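Local atomic coordinates of FOKI restriction endonuclease (Planomicrobium okeanokoites, PDB entry 2FOK), a protein that recognises a specific DNA sequence and, as a type IIS restriction endonuclease dependent on metal ions, cleaves both strands at a distance from that site. Residues F8-N13 and K182-S187; E154-S157 and P161-R164; I165-E170 and R277-T282; L312-L317 and Y365-H370; L323-I328 and N346-L351. One frame throughout, in Å; residues are numbered along the deposited sequence.

Interaction 1: residues F8-N13 and K182-S187; sequences FGWVQN and KNLGFS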
# COMPACT_ATOMS: atom_id res chain seq x y z
N PHE A 8 -10.39 7.48 -4.29
CA PHE A 8 -10.28 8.50 -3.24
C PHE A 8 -10.01 7.89 -1.87
O PHE A 8 -10.00 6.67 -1.71
CB PHE A 8 -11.58 9.31 -3.08
CG PHE A 8 -12.07 9.95 -4.34
CD1 PHE A 8 -11.31 10.92 -4.99
CD2 PHE A 8 -13.32 9.62 -4.85
CE1 PHE A 8 -11.79 11.56 -6.13
CE2 PHE A 8 -13.82 10.24 -5.99
CZ PHE A 8 -13.05 11.22 -6.64
N GLY A 9 -9.82 8.76 -0.88
CA GLY A 9 -9.61 8.33 0.49
C GLY A 9 -8.17 8.08 0.88
O GLY A 9 -7.89 7.76 2.04
N TRP A 10 -7.26 8.24 -0.08
CA TRP A 10 -5.85 7.97 0.17
C TRP A 10 -4.92 8.91 -0.61
O TRP A 10 -4.98 8.99 -1.84
CB TRP A 10 -5.55 6.53 -0.22
CG TRP A 10 -6.50 5.52 0.37
CD1 TRP A 10 -7.63 5.02 -0.21
CD2 TRP A 10 -6.41 4.92 1.66
NE1 TRP A 10 -8.25 4.14 0.64
CE2 TRP A 10 -7.52 4.06 1.80
CE3 TRP A 10 -5.50 5.02 2.73
CZ2 TRP A 10 -7.75 3.30 2.96
CZ3 TRP A 10 -5.72 4.26 3.88
CH2 TRP A 10 -6.84 3.42 3.99
N VAL A 11 -4.07 9.60 0.12
CA VAL A 11 -3.12 10.54 -0.48
C VAL A 11 -1.70 10.09 -0.12
O VAL A 11 -1.44 9.73 1.02
CB VAL A 11 -3.39 11.99 0.01
CG1 VAL A 11 -3.16 12.97 -1.13
CG2 VAL A 11 -4.83 12.12 0.53
N GLN A 12 -0.80 10.14 -1.09
CA GLN A 12 0.59 9.69 -0.89
C GLN A 12 1.66 10.78 -0.82
O GLN A 12 2.69 10.60 -0.16
CB GLN A 12 0.99 8.74 -2.02
CG GLN A 12 0.74 7.27 -1.77
CD GLN A 12 1.14 6.42 -2.97
OE1 GLN A 12 0.95 5.20 -2.99
NE2 GLN A 12 1.71 7.08 -3.99
N ASN A 13 1.45 11.89 -1.50
CA ASN A 13 2.47 12.92 -1.51
C ASN A 13 2.15 14.19 -0.75
O ASN A 13 1.01 14.66 -0.74
CB ASN A 13 2.86 13.22 -2.96
CG ASN A 13 3.70 12.11 -3.56
OD1 ASN A 13 4.73 11.73 -3.01
ND2 ASN A 13 3.26 11.57 -4.70
N LYS A 182 1.66 -1.78 8.04
CA LYS A 182 1.28 -3.18 7.96
C LYS A 182 -0.14 -3.46 8.47
O LYS A 182 -0.72 -4.52 8.19
CB LYS A 182 2.29 -4.02 8.74
CG LYS A 182 2.56 -3.50 10.14
CD LYS A 182 3.54 -4.41 10.87
CE LYS A 182 3.49 -4.16 12.35
NZ LYS A 182 3.13 -5.38 13.09
N ASN A 183 -0.70 -2.52 9.22
CA ASN A 183 -2.04 -2.68 9.76
C ASN A 183 -2.94 -1.53 9.29
O ASN A 183 -3.90 -1.16 9.97
CB ASN A 183 -1.97 -2.72 11.29
CG ASN A 183 -1.36 -4.02 11.81
OD1 ASN A 183 -1.81 -5.11 11.45
ND2 ASN A 183 -0.35 -3.90 12.65
N LEU A 184 -2.61 -1.00 8.12
CA LEU A 184 -3.33 0.13 7.53
C LEU A 184 -3.91 -0.22 6.16
O LEU A 184 -3.20 -0.72 5.27
CB LEU A 184 -2.39 1.32 7.42
CG LEU A 184 -2.88 2.62 6.77
CD1 LEU A 184 -4.20 3.03 7.40
CD2 LEU A 184 -1.83 3.71 6.95
N GLY A 185 -5.20 0.04 5.98
CA GLY A 185 -5.85 -0.26 4.71
C GLY A 185 -6.11 -1.74 4.50
O GLY A 185 -6.27 -2.51 5.45
N PHE A 186 -6.16 -2.14 3.23
CA PHE A 186 -6.39 -3.53 2.88
C PHE A 186 -5.04 -4.19 2.68
O PHE A 186 -4.64 -4.54 1.57
CB PHE A 186 -7.26 -3.59 1.61
CG PHE A 186 -8.65 -3.06 1.82
CD1 PHE A 186 -9.65 -3.88 2.32
CD2 PHE A 186 -8.93 -1.71 1.61
CE1 PHE A 186 -10.93 -3.36 2.61
CE2 PHE A 186 -10.20 -1.19 1.90
CZ PHE A 186 -11.20 -2.03 2.40
N SER A 187 -4.34 -4.34 3.81
CA SER A 187 -2.99 -4.90 3.91
C SER A 187 -2.58 -6.08 3.03
O SER A 187 -3.30 -7.07 2.91
CB SER A 187 -2.69 -5.27 5.36
OG SER A 187 -3.21 -4.30 6.25
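With CG of W10 lying beside its own backbone N and anti to the carbonyl carbon (chi1 -50°), and the indole turned nearly square to that arm (chi2 94°), the six-membered end of the ring is carried across to the 182-187 loop. L184 answers with the other choice, CG anti to the backbone N (chi1 177°), which extends its CD1 methyl to the rim of the indole. The two side chains run past each other in opposite senses: CD1 of L184 lies at the ring edge, near its plane, 4.0 Å from W10 CZ3. The next ring atom, W10 CH2, approaches the backbone of G185, 3.9 Å from its CA and obliquely to the ring. G185 has a positive phi. The loop is tied across its own base by S187 OG, which donates to K182 O at 3.2 Å from well above the carbonyl plane.

Around the indole, F192 makes an edge-to-face contact and Y226 a tilted one, while P161 touches from helix 160-169. The polar edge of the ring is taken up separately, since NE1 of W10 donates to M295 O. A residue of the first recognition subdomain is thereby lodged against a loop of the second. Because the touching atoms across the two loops are all carbon, this buried junction depends on dispersion and the exclusion of water; the NE1 bond to M295 O satisfies the one polar atom of the ring and, with the rings of F192 and Y226, helps set its orientation.

Interaction 2: residues E154-S157 and P161-R164; sequences EAIS and PAIR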
# COMPACT_ATOMS: atom_id res chain seq x y z
N GLU A 154 -12.06 18.18 13.42
CA GLU A 154 -13.36 17.54 13.28
C GLU A 154 -13.41 16.86 11.92
O GLU A 154 -13.97 15.78 11.78
CB GLU A 154 -14.47 18.57 13.37
CG GLU A 154 -15.77 18.12 12.72
CD GLU A 154 -16.79 17.68 13.73
OE1 GLU A 154 -16.55 17.86 14.95
OE2 GLU A 154 -17.85 17.16 13.30
N ALA A 155 -12.84 17.51 10.92
CA ALA A 155 -12.79 16.98 9.57
C ALA A 155 -12.03 15.66 9.55
O ALA A 155 -12.51 14.66 9.02
CB ALA A 155 -12.12 17.98 8.65
N ILE A 156 -10.85 15.65 10.15
CA ILE A 156 -10.02 14.45 10.18
C ILE A 156 -10.59 13.31 11.02
O ILE A 156 -10.27 12.15 10.79
CB ILE A 156 -8.57 14.76 10.68
CG1 ILE A 156 -7.57 13.86 9.93
CG2 ILE A 156 -8.46 14.58 12.20
CD1 ILE A 156 -6.08 14.19 10.15
N SER A 157 -11.45 13.65 11.99
CA SER A 157 -12.06 12.64 12.85
C SER A 157 -13.12 11.82 12.11
O SER A 157 -13.52 10.75 12.55
CB SER A 157 -12.66 13.30 14.09
OG SER A 157 -11.65 13.89 14.89
N PRO A 161 -8.97 6.21 8.17
CA PRO A 161 -7.53 5.96 8.31
C PRO A 161 -6.85 6.70 9.45
O PRO A 161 -5.97 6.14 10.10
CB PRO A 161 -6.98 6.35 6.94
CG PRO A 161 -8.10 5.98 6.01
CD PRO A 161 -9.34 6.43 6.76
N ALA A 162 -7.24 7.95 9.68
CA ALA A 162 -6.67 8.75 10.76
C ALA A 162 -7.10 8.10 12.07
O ALA A 162 -6.30 7.95 12.98
CB ALA A 162 -7.19 10.18 10.69
N ILE A 163 -8.36 7.72 12.15
CA ILE A 163 -8.85 7.06 13.36
C ILE A 163 -8.08 5.75 13.56
O ILE A 163 -7.76 5.38 14.68
CB ILE A 163 -10.36 6.77 13.28
CG1 ILE A 163 -11.14 8.09 13.27
CG2 ILE A 163 -10.80 5.92 14.48
CD1 ILE A 163 -10.68 9.10 14.31
N ARG A 164 -7.78 5.07 12.46
CA ARG A 164 -7.02 3.82 12.52
C ARG A 164 -5.60 4.07 12.98
O ARG A 164 -5.06 3.29 13.76
CB ARG A 164 -6.97 3.13 11.15
CG ARG A 164 -6.14 1.86 11.16
CD ARG A 164 -6.59 0.92 12.29
NE ARG A 164 -6.10 -0.44 12.11
CZ ARG A 164 -6.42 -1.47 12.90
NH1 ARG A 164 -7.22 -1.29 13.94
NH2 ARG A 164 -5.91 -2.67 12.67
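I156 with A162, and S157 O with I163, make the closely fitted part of this contact, where two consecutive helices meet at a corner. The methyl of A162 points at the preceding helix and settles against the 154-157 segment, with CB 3.7 Å from I156 O and 3.8 Å from I156 CG1; I156 CD1 is a little farther off. One backbone carbonyl and one aliphatic branch thus bear on a single methyl group. I163 packs as tightly with its longer branch. Having CG1 beside the backbone N (chi1 -66°) and bent again at chi2 (-47°), it curls toward S157, placing CG1 3.6 Å from S157 O and CD1 3.7 Å from the same oxygen.

The CA atoms of S157 and I163 are 6.5 Å apart, and those of I156 and A162 6.6 Å, as expected at the short corner between helix 146-157 and helix 160-169, two helices of the second recognition subdomain, whose family belongs to the helix-turn-helix clan. Helix 222-236 packs over the same region: W233 and L234 touch I156, and I230 touches A162.

The looser side is different in character. S157 directs its CB away from the partner helix and sends OG back to I153 O, so its side chain adds little to the corner. Farther out, the partly exposed R164 leads off the far face of its helix, where NE reaches N183 O in the loop that follows helix 177-181.

Interaction 3: residues I165-E170 and R277-T282; sequences ILTLLE and RAKGST
T167 and K279 bring the two segments nearest, their CA atoms 9.4 Å apart, where helix 160-169 runs toward its C-terminal end beside the end of helix 269-279, which G280 leaves with a positive phi. At such a separation long side chains must do the bridging. K279 starts toward the other segment but does not run straight: its chain bends at chi2 (112°) and again at chi4 (-78°), the second bend turning the ammonium group toward the carboxylate of E170. E170 sets CG between its backbone N and carbonyl carbon (chi1 66°) and is extended from there, and the two side chains meet at about a right angle rather than lying alongside.

The junction is a salt bridge with one hydrogen bond in it. NZ of K279 donates to E170 OE1 at 3.2 Å, approaching on the syn lone pair, the side that faces the other carboxylate oxygen. OE2 remains 4.1 Å from K279 NZ, so the ammonium group appears to favour one oxygen, although the placing of E170 CG in the model is somewhat doubtful and this detail is tentative. T167 OG1, hydrogen-bonded to I163 O, lies 4.4 Å from K279 CE.

Beside the ion pair, L275 of helix 269-279 touches both T167 and E170, and F357 lies against T167 and K279. The link ties the end of helix 269-279 to the residue that follows helix 160-169, within the second recognition subdomain. Being a single, rather long bond at the protein surface, it probably contributes modest electrostatic attraction, weakened by water, while L275, with F357, supplies apolar contact next to it.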
# COMPACT_ATOMS: atom_id res chain seq x y z
N ILE A 165 -4.98 5.14 12.50
CA ILE A 165 -3.62 5.43 12.94
C ILE A 165 -3.64 5.70 14.46
O ILE A 165 -2.74 5.28 15.18
CB ILE A 165 -3.01 6.65 12.19
CG1 ILE A 165 -2.81 6.32 10.71
CG2 ILE A 165 -1.67 7.03 12.80
CD1 ILE A 165 -1.58 5.45 10.41
N LEU A 166 -4.69 6.38 14.93
CA LEU A 166 -4.83 6.71 16.35
C LEU A 166 -5.06 5.49 17.22
O LEU A 166 -4.62 5.43 18.37
CB LEU A 166 -6.00 7.68 16.56
CG LEU A 166 -5.84 9.12 16.07
CD1 LEU A 166 -6.97 9.95 16.67
CD2 LEU A 166 -4.47 9.70 16.46
N THR A 167 -5.77 4.50 16.68
CA THR A 167 -6.04 3.27 17.40
C THR A 167 -4.76 2.47 17.58
O THR A 167 -4.57 1.82 18.61
CB THR A 167 -7.08 2.40 16.66
OG1 THR A 167 -8.30 3.15 16.49
CG2 THR A 167 -7.38 1.13 17.44
N LEU A 168 -3.89 2.52 16.58
CA LEU A 168 -2.62 1.78 16.62
C LEU A 168 -1.58 2.38 17.56
O LEU A 168 -0.58 1.74 17.86
CB LEU A 168 -2.03 1.70 15.21
CG LEU A 168 -2.85 0.90 14.19
CD1 LEU A 168 -2.28 1.08 12.80
CD2 LEU A 168 -2.82 -0.55 14.58
N LEU A 169 -1.82 3.60 18.02
CA LEU A 169 -0.87 4.26 18.92
C LEU A 169 -1.48 4.48 20.31
O LEU A 169 -0.83 5.00 21.21
CB LEU A 169 -0.47 5.62 18.32
CG LEU A 169 0.31 5.66 17.00
CD1 LEU A 169 0.41 7.10 16.52
CD2 LEU A 169 1.70 5.09 17.19
N GLU A 170 -2.73 4.04 20.47
CA GLU A 170 -3.47 4.22 21.72
C GLU A 170 -2.79 3.79 23.02
O GLU A 170 -3.05 4.38 24.07
CB GLU A 170 -4.85 3.56 21.61
CG GLU A 170 -4.84 2.05 21.48
CD GLU A 170 -6.24 1.49 21.34
OE1 GLU A 170 -7.20 2.28 21.20
OE2 GLU A 170 -6.39 0.25 21.36
N ARG A 277 -13.49 9.65 22.23
CA ARG A 277 -14.80 10.06 21.76
C ARG A 277 -15.21 9.33 20.48
O ARG A 277 -16.39 9.10 20.24
CB ARG A 277 -14.82 11.58 21.52
CG ARG A 277 -15.65 12.02 20.29
CD ARG A 277 -15.99 13.50 20.28
NE ARG A 277 -17.31 13.73 19.71
CZ ARG A 277 -17.64 14.77 18.95
NH1 ARG A 277 -16.74 15.70 18.66
NH2 ARG A 277 -18.87 14.87 18.45
N ALA A 278 -14.23 8.96 19.65
CA ALA A 278 -14.50 8.25 18.39
C ALA A 278 -14.87 6.80 18.65
O ALA A 278 -15.45 6.12 17.79
CB ALA A 278 -13.27 8.31 17.48
N LYS A 279 -14.52 6.33 19.84
CA LYS A 279 -14.81 4.95 20.22
C LYS A 279 -16.22 4.83 20.76
O LYS A 279 -16.87 3.79 20.61
CB LYS A 279 -13.79 4.47 21.25
CG LYS A 279 -12.94 3.31 20.77
CD LYS A 279 -11.48 3.70 20.58
CE LYS A 279 -10.65 2.51 20.14
NZ LYS A 279 -10.31 1.59 21.27
N GLY A 280 -16.70 5.91 21.38
CA GLY A 280 -18.04 5.92 21.94
C GLY A 280 -18.03 5.83 23.45
O GLY A 280 -19.05 5.49 24.07
N SER A 281 -16.89 6.15 24.06
CA SER A 281 -16.74 6.11 25.51
C SER A 281 -16.86 7.50 26.12
O SER A 281 -16.38 7.74 27.23
CB SER A 281 -15.38 5.52 25.87
OG SER A 281 -14.42 5.85 24.87
N THR A 282 -17.50 8.42 25.40
CA THR A 282 -17.64 9.79 25.87
C THR A 282 -19.10 10.22 26.00
O THR A 282 -20.03 9.46 25.69
CB THR A 282 -16.92 10.76 24.91
OG1 THR A 282 -17.01 12.09 25.42
CG2 THR A 282 -17.56 10.70 23.53

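Interaction 4: residues L312-L317 and Y365-H370; sequences LILEIL and YQLKDH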
# COMPACT_ATOMS: atom_id res chain seq x y z
N LEU A 312 -20.87 -3.89 -0.26
CA LEU A 312 -22.04 -4.65 0.12
C LEU A 312 -21.87 -5.36 1.47
O LEU A 312 -22.86 -5.64 2.15
CB LEU A 312 -22.37 -5.66 -0.98
CG LEU A 312 -22.87 -4.98 -2.25
CD1 LEU A 312 -23.05 -6.00 -3.35
CD2 LEU A 312 -24.17 -4.26 -1.92
N ILE A 313 -20.64 -5.69 1.86
CA ILE A 313 -20.46 -6.33 3.15
C ILE A 313 -20.62 -5.27 4.23
O ILE A 313 -21.16 -5.54 5.30
CB ILE A 313 -19.07 -6.99 3.30
CG1 ILE A 313 -18.85 -8.05 2.21
CG2 ILE A 313 -18.99 -7.69 4.63
CD1 ILE A 313 -17.37 -8.41 1.97
N LEU A 314 -20.15 -4.06 3.96
CA LEU A 314 -20.28 -2.96 4.91
C LEU A 314 -21.77 -2.75 5.19
O LEU A 314 -22.19 -2.65 6.34
CB LEU A 314 -19.70 -1.68 4.31
CG LEU A 314 -18.71 -0.82 5.11
CD1 LEU A 314 -18.55 0.53 4.42
CD2 LEU A 314 -19.17 -0.64 6.54
N GLU A 315 -22.56 -2.69 4.12
CA GLU A 315 -24.00 -2.48 4.20
C GLU A 315 -24.71 -3.49 5.06
O GLU A 315 -25.55 -3.14 5.89
CB GLU A 315 -24.62 -2.51 2.81
CG GLU A 315 -24.47 -1.23 2.02
CD GLU A 315 -25.30 -1.25 0.76
OE1 GLU A 315 -26.05 -2.23 0.57
OE2 GLU A 315 -25.20 -0.29 -0.03
N ILE A 316 -24.39 -4.77 4.85
CA ILE A 316 -25.01 -5.85 5.60
C ILE A 316 -24.74 -5.66 7.07
O ILE A 316 -25.65 -5.73 7.89
CB ILE A 316 -24.49 -7.22 5.13
CG1 ILE A 316 -24.85 -7.43 3.65
CG2 ILE A 316 -25.11 -8.32 5.95
CD1 ILE A 316 -24.29 -8.72 3.04
N LEU A 317 -23.49 -5.39 7.41
CA LEU A 317 -23.10 -5.18 8.80
C LEU A 317 -23.86 -3.99 9.36
O LEU A 317 -24.29 -4.00 10.52
CB LEU A 317 -21.60 -4.93 8.91
CG LEU A 317 -20.78 -6.21 8.78
CD1 LEU A 317 -19.39 -5.89 8.27
CD2 LEU A 317 -20.74 -6.92 10.13
N TYR A 365 -19.80 -11.43 14.42
CA TYR A 365 -19.31 -10.10 14.07
C TYR A 365 -20.44 -9.10 14.33
O TYR A 365 -21.62 -9.41 14.15
CB TYR A 365 -18.93 -10.03 12.59
CG TYR A 365 -17.78 -10.91 12.17
CD1 TYR A 365 -17.94 -12.28 12.00
CD2 TYR A 365 -16.52 -10.36 11.89
CE1 TYR A 365 -16.90 -13.10 11.57
CE2 TYR A 365 -15.46 -11.17 11.46
CZ TYR A 365 -15.66 -12.54 11.30
OH TYR A 365 -14.63 -13.35 10.89
N GLN A 366 -20.07 -7.90 14.74
CA GLN A 366 -21.06 -6.86 14.96
C GLN A 366 -20.44 -5.48 14.82
O GLN A 366 -19.56 -5.12 15.59
CB GLN A 366 -21.69 -6.99 16.35
CG GLN A 366 -23.01 -6.25 16.46
CD GLN A 366 -23.64 -6.38 17.84
OE1 GLN A 366 -24.25 -5.44 18.34
NE2 GLN A 366 -23.47 -7.54 18.46
N LEU A 367 -20.91 -4.72 13.83
CA LEU A 367 -20.39 -3.37 13.63
C LEU A 367 -20.87 -2.44 14.75
O LEU A 367 -22.05 -2.42 15.09
CB LEU A 367 -20.86 -2.82 12.28
CG LEU A 367 -20.15 -1.54 11.81
CD1 LEU A 367 -19.34 -1.84 10.56
CD2 LEU A 367 -21.18 -0.45 11.55
N LYS A 368 -19.94 -1.69 15.34
CA LYS A 368 -20.27 -0.77 16.43
C LYS A 368 -19.63 0.56 16.08
O LYS A 368 -18.56 0.89 16.59
CB LYS A 368 -19.71 -1.29 17.75
N ASP A 369 -20.29 1.33 15.22
CA ASP A 369 -19.73 2.60 14.77
C ASP A 369 -20.84 3.47 14.17
O ASP A 369 -22.01 3.10 14.20
CB ASP A 369 -18.68 2.26 13.70
CG ASP A 369 -17.69 3.38 13.45
OD1 ASP A 369 -18.05 4.56 13.62
OD2 ASP A 369 -16.55 3.05 13.07
N HIS A 370 -20.48 4.62 13.62
CA HIS A 370 -21.45 5.49 12.97
C HIS A 370 -20.91 5.91 11.60
O HIS A 370 -20.08 6.81 11.50
CB HIS A 370 -21.75 6.72 13.82
CG HIS A 370 -22.96 7.49 13.36
ND1 HIS A 370 -23.34 8.69 13.93
CD2 HIS A 370 -23.82 7.27 12.34
CE1 HIS A 370 -24.39 9.17 13.28
NE2 HIS A 370 -24.69 8.32 12.31
O HOH W 1 -23.40 -5.84 12.24
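L367 fits into a shallow hollow on the helix formed by L314 and L317, one turn apart. Its CG stands anti to the backbone N (chi1 -168°), which drives the CD1 methyl between the two: CD1 is 4.2 Å from L314 CD2 and the same distance from L317 CB. Nearer the backbones, L367 CB lies 4.0 Å from L317 CB. The fit is reciprocal, because L317 is itself a bump that drops between two strand residues pointing the same way, L367 and Y365, the latter met through L317 CD2 and Y365 CB at 4.4 Å. The phenol ring of Y365 leads off toward other helices.

At the edge of this apolar patch a water bridges the backbones. It lies 2.7 Å from L317 O, probably donating to it, and accepts from L367 N at 3.2 Å, joining the helix to the strand.

Helix and strand run almost perpendicular, at 87°, with their axes 9.0 Å apart. I358 from the adjoining strand extends the leucine cluster, and L351 of helix 341-352 touches L314. Strand 364-367 is the middle one of a three-stranded antiparallel sheet, between 323-324 and 358-361, and helix 303-319 lies against it in a winged-helix arrangement.

Interaction 5: residues L323-I328 and N346-L351; sequences LKIEQI and NDIKGL
In what is probably the helix-turn-helix unit of the D3 domain, the first helix, 325-334, meets the second, 341-352, through I325 and I328 on one side and I348 on the other. The contact is small and made by methyl ends. I348 holds CG1 anti to its carbonyl carbon (chi1 -64°) and then runs straight, so that CD1 stands out as a single probe between the helices. There it meets I325 CD1 at 4.1 Å and I328 CD1 at 4.3 Å. I325 gets its methyl to that point by a different route: CG1 is anti to the backbone N and the chain then turns sharply at chi2 (95°), whereas I328 simply points at the partner helix.

The order helix 303-319, strand 323-324, helix 325-334, helix 341-352 and then a beta hairpin is that of a winged helix, in agreement with the helix-turn-helix clan. The isoleucines lie in its core, where Y365 of the sheet touches both I325 and I348, I313 of helix 303-319 packs on I328, and I344, one turn before I348, touches I325 and I328.

The start of helix 325-334 is organised around K324 at the N-cap position. The Q327 side chain bonds back to it: K324 N donates to Q327 OE1 at 2.7 Å, the donor sitting above the plane of the side-chain amide. K324 O accepts the first helical bond from I328 N at 3.0 Å. On the other helix, the buried carboxylate of D347 helps hold 341-352 against helix 303-319 by pairing with two of its arginines, R310 at OD1 and R309 at OD2.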
# COMPACT_ATOMS: atom_id res chain seq x y z
N LEU A 323 -23.79 -11.03 13.60
CA LEU A 323 -23.92 -11.98 12.49
C LEU A 323 -22.80 -13.02 12.42
O LEU A 323 -21.70 -12.80 12.91
CB LEU A 323 -23.95 -11.19 11.17
CG LEU A 323 -25.14 -11.15 10.20
CD1 LEU A 323 -26.45 -11.03 10.94
CD2 LEU A 323 -24.96 -9.95 9.28
N LYS A 324 -23.11 -14.16 11.79
CA LYS A 324 -22.12 -15.22 11.60
C LYS A 324 -21.66 -15.12 10.14
O LYS A 324 -22.47 -14.89 9.24
CB LYS A 324 -22.75 -16.59 11.86
CG LYS A 324 -22.43 -17.16 13.24
CD LYS A 324 -23.42 -18.28 13.64
CE LYS A 324 -24.82 -18.07 13.04
NZ LYS A 324 -25.70 -19.27 13.11
N ILE A 325 -20.36 -15.28 9.90
CA ILE A 325 -19.82 -15.18 8.55
C ILE A 325 -20.67 -15.91 7.53
O ILE A 325 -20.75 -15.50 6.37
CB ILE A 325 -18.37 -15.73 8.47
CG1 ILE A 325 -17.67 -15.15 7.23
CG2 ILE A 325 -18.38 -17.25 8.41
CD1 ILE A 325 -16.85 -13.91 7.52
N GLU A 326 -21.31 -17.00 7.96
CA GLU A 326 -22.16 -17.78 7.07
C GLU A 326 -23.45 -17.03 6.70
O GLU A 326 -24.00 -17.21 5.61
CB GLU A 326 -22.50 -19.12 7.72
CG GLU A 326 -21.43 -20.19 7.54
CD GLU A 326 -20.46 -20.23 8.70
OE1 GLU A 326 -20.73 -19.57 9.73
OE2 GLU A 326 -19.43 -20.93 8.59
N GLN A 327 -23.92 -16.19 7.62
CA GLN A 327 -25.12 -15.40 7.36
C GLN A 327 -24.72 -14.22 6.45
O GLN A 327 -25.47 -13.82 5.56
CB GLN A 327 -25.72 -14.91 8.67
CG GLN A 327 -25.65 -15.92 9.81
CD GLN A 327 -26.26 -15.40 11.11
OE1 GLN A 327 -25.58 -15.29 12.14
NE2 GLN A 327 -27.55 -15.06 11.06
N ILE A 328 -23.54 -13.66 6.69
CA ILE A 328 -23.05 -12.56 5.87
C ILE A 328 -22.85 -13.08 4.46
O ILE A 328 -23.20 -12.42 3.49
CB ILE A 328 -21.70 -12.01 6.38
CG1 ILE A 328 -21.90 -11.20 7.65
CG2 ILE A 328 -21.06 -11.13 5.31
CD1 ILE A 328 -20.63 -11.05 8.48
N ASN A 346 -11.30 -11.80 4.84
CA ASN A 346 -10.19 -10.92 4.51
C ASN A 346 -10.70 -9.52 4.17
O ASN A 346 -10.03 -8.52 4.43
CB ASN A 346 -9.37 -11.47 3.33
CG ASN A 346 -8.11 -10.65 3.06
OD1 ASN A 346 -7.09 -10.79 3.75
ND2 ASN A 346 -8.16 -9.81 2.04
N ASP A 347 -11.89 -9.47 3.58
CA ASP A 347 -12.51 -8.20 3.22
C ASP A 347 -12.88 -7.44 4.50
O ASP A 347 -12.88 -6.22 4.53
CB ASP A 347 -13.77 -8.46 2.39
CG ASP A 347 -13.50 -8.49 0.89
OD1 ASP A 347 -12.35 -8.21 0.48
OD2 ASP A 347 -14.43 -8.80 0.12
N ILE A 348 -13.18 -8.17 5.58
CA ILE A 348 -13.55 -7.55 6.85
C ILE A 348 -12.35 -7.03 7.63
O ILE A 348 -12.44 -6.02 8.32
CB ILE A 348 -14.33 -8.55 7.75
CG1 ILE A 348 -15.65 -8.91 7.07
CG2 ILE A 348 -14.57 -7.96 9.15
CD1 ILE A 348 -16.53 -9.82 7.89
N LYS A 349 -11.23 -7.73 7.53
CA LYS A 349 -10.01 -7.33 8.23
C LYS A 349 -9.53 -6.02 7.63
O LYS A 349 -8.89 -5.21 8.31
CB LYS A 349 -8.92 -8.38 8.07
CG LYS A 349 -7.55 -7.90 8.50
CD LYS A 349 -6.69 -9.04 8.99
CE LYS A 349 -6.18 -9.86 7.83
NZ LYS A 349 -6.00 -9.07 6.59
N GLY A 350 -9.84 -5.82 6.35
CA GLY A 350 -9.45 -4.59 5.67
C GLY A 350 -10.32 -3.44 6.13
O GLY A 350 -9.84 -2.32 6.29
N LEU A 351 -11.62 -3.71 6.33
CA LEU A 351 -12.53 -2.66 6.79
C LEU A 351 -12.04 -2.19 8.16
O LEU A 351 -11.90 -0.99 8.42
CB LEU A 351 -13.95 -3.20 6.88
CG LEU A 351 -14.62 -3.40 5.51
CD1 LEU A 351 -15.94 -4.11 5.67
CD2 LEU A 351 -14.82 -2.05 4.84

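From the N terminus, interaction 1 opens at 8-13 and closes a long loop at 182-187, joining the first recognition subdomain to the second. Interaction 2 is nested within that loop as a short helical corner. Interaction 3 opens inside it too, at 165-170, but closes beyond it at 277-282, so the two cross; helix 160-169 serves both interactions 2 and 3. Interaction 4 follows in series, spanning 312-317 to 365-370, and encloses interaction 5. These last two share the D3 sheet, with Y365 O and L323 N probably hydrogen-bonded between neighbouring strands. F186 packs on G350, bringing interaction 1 against interaction 5.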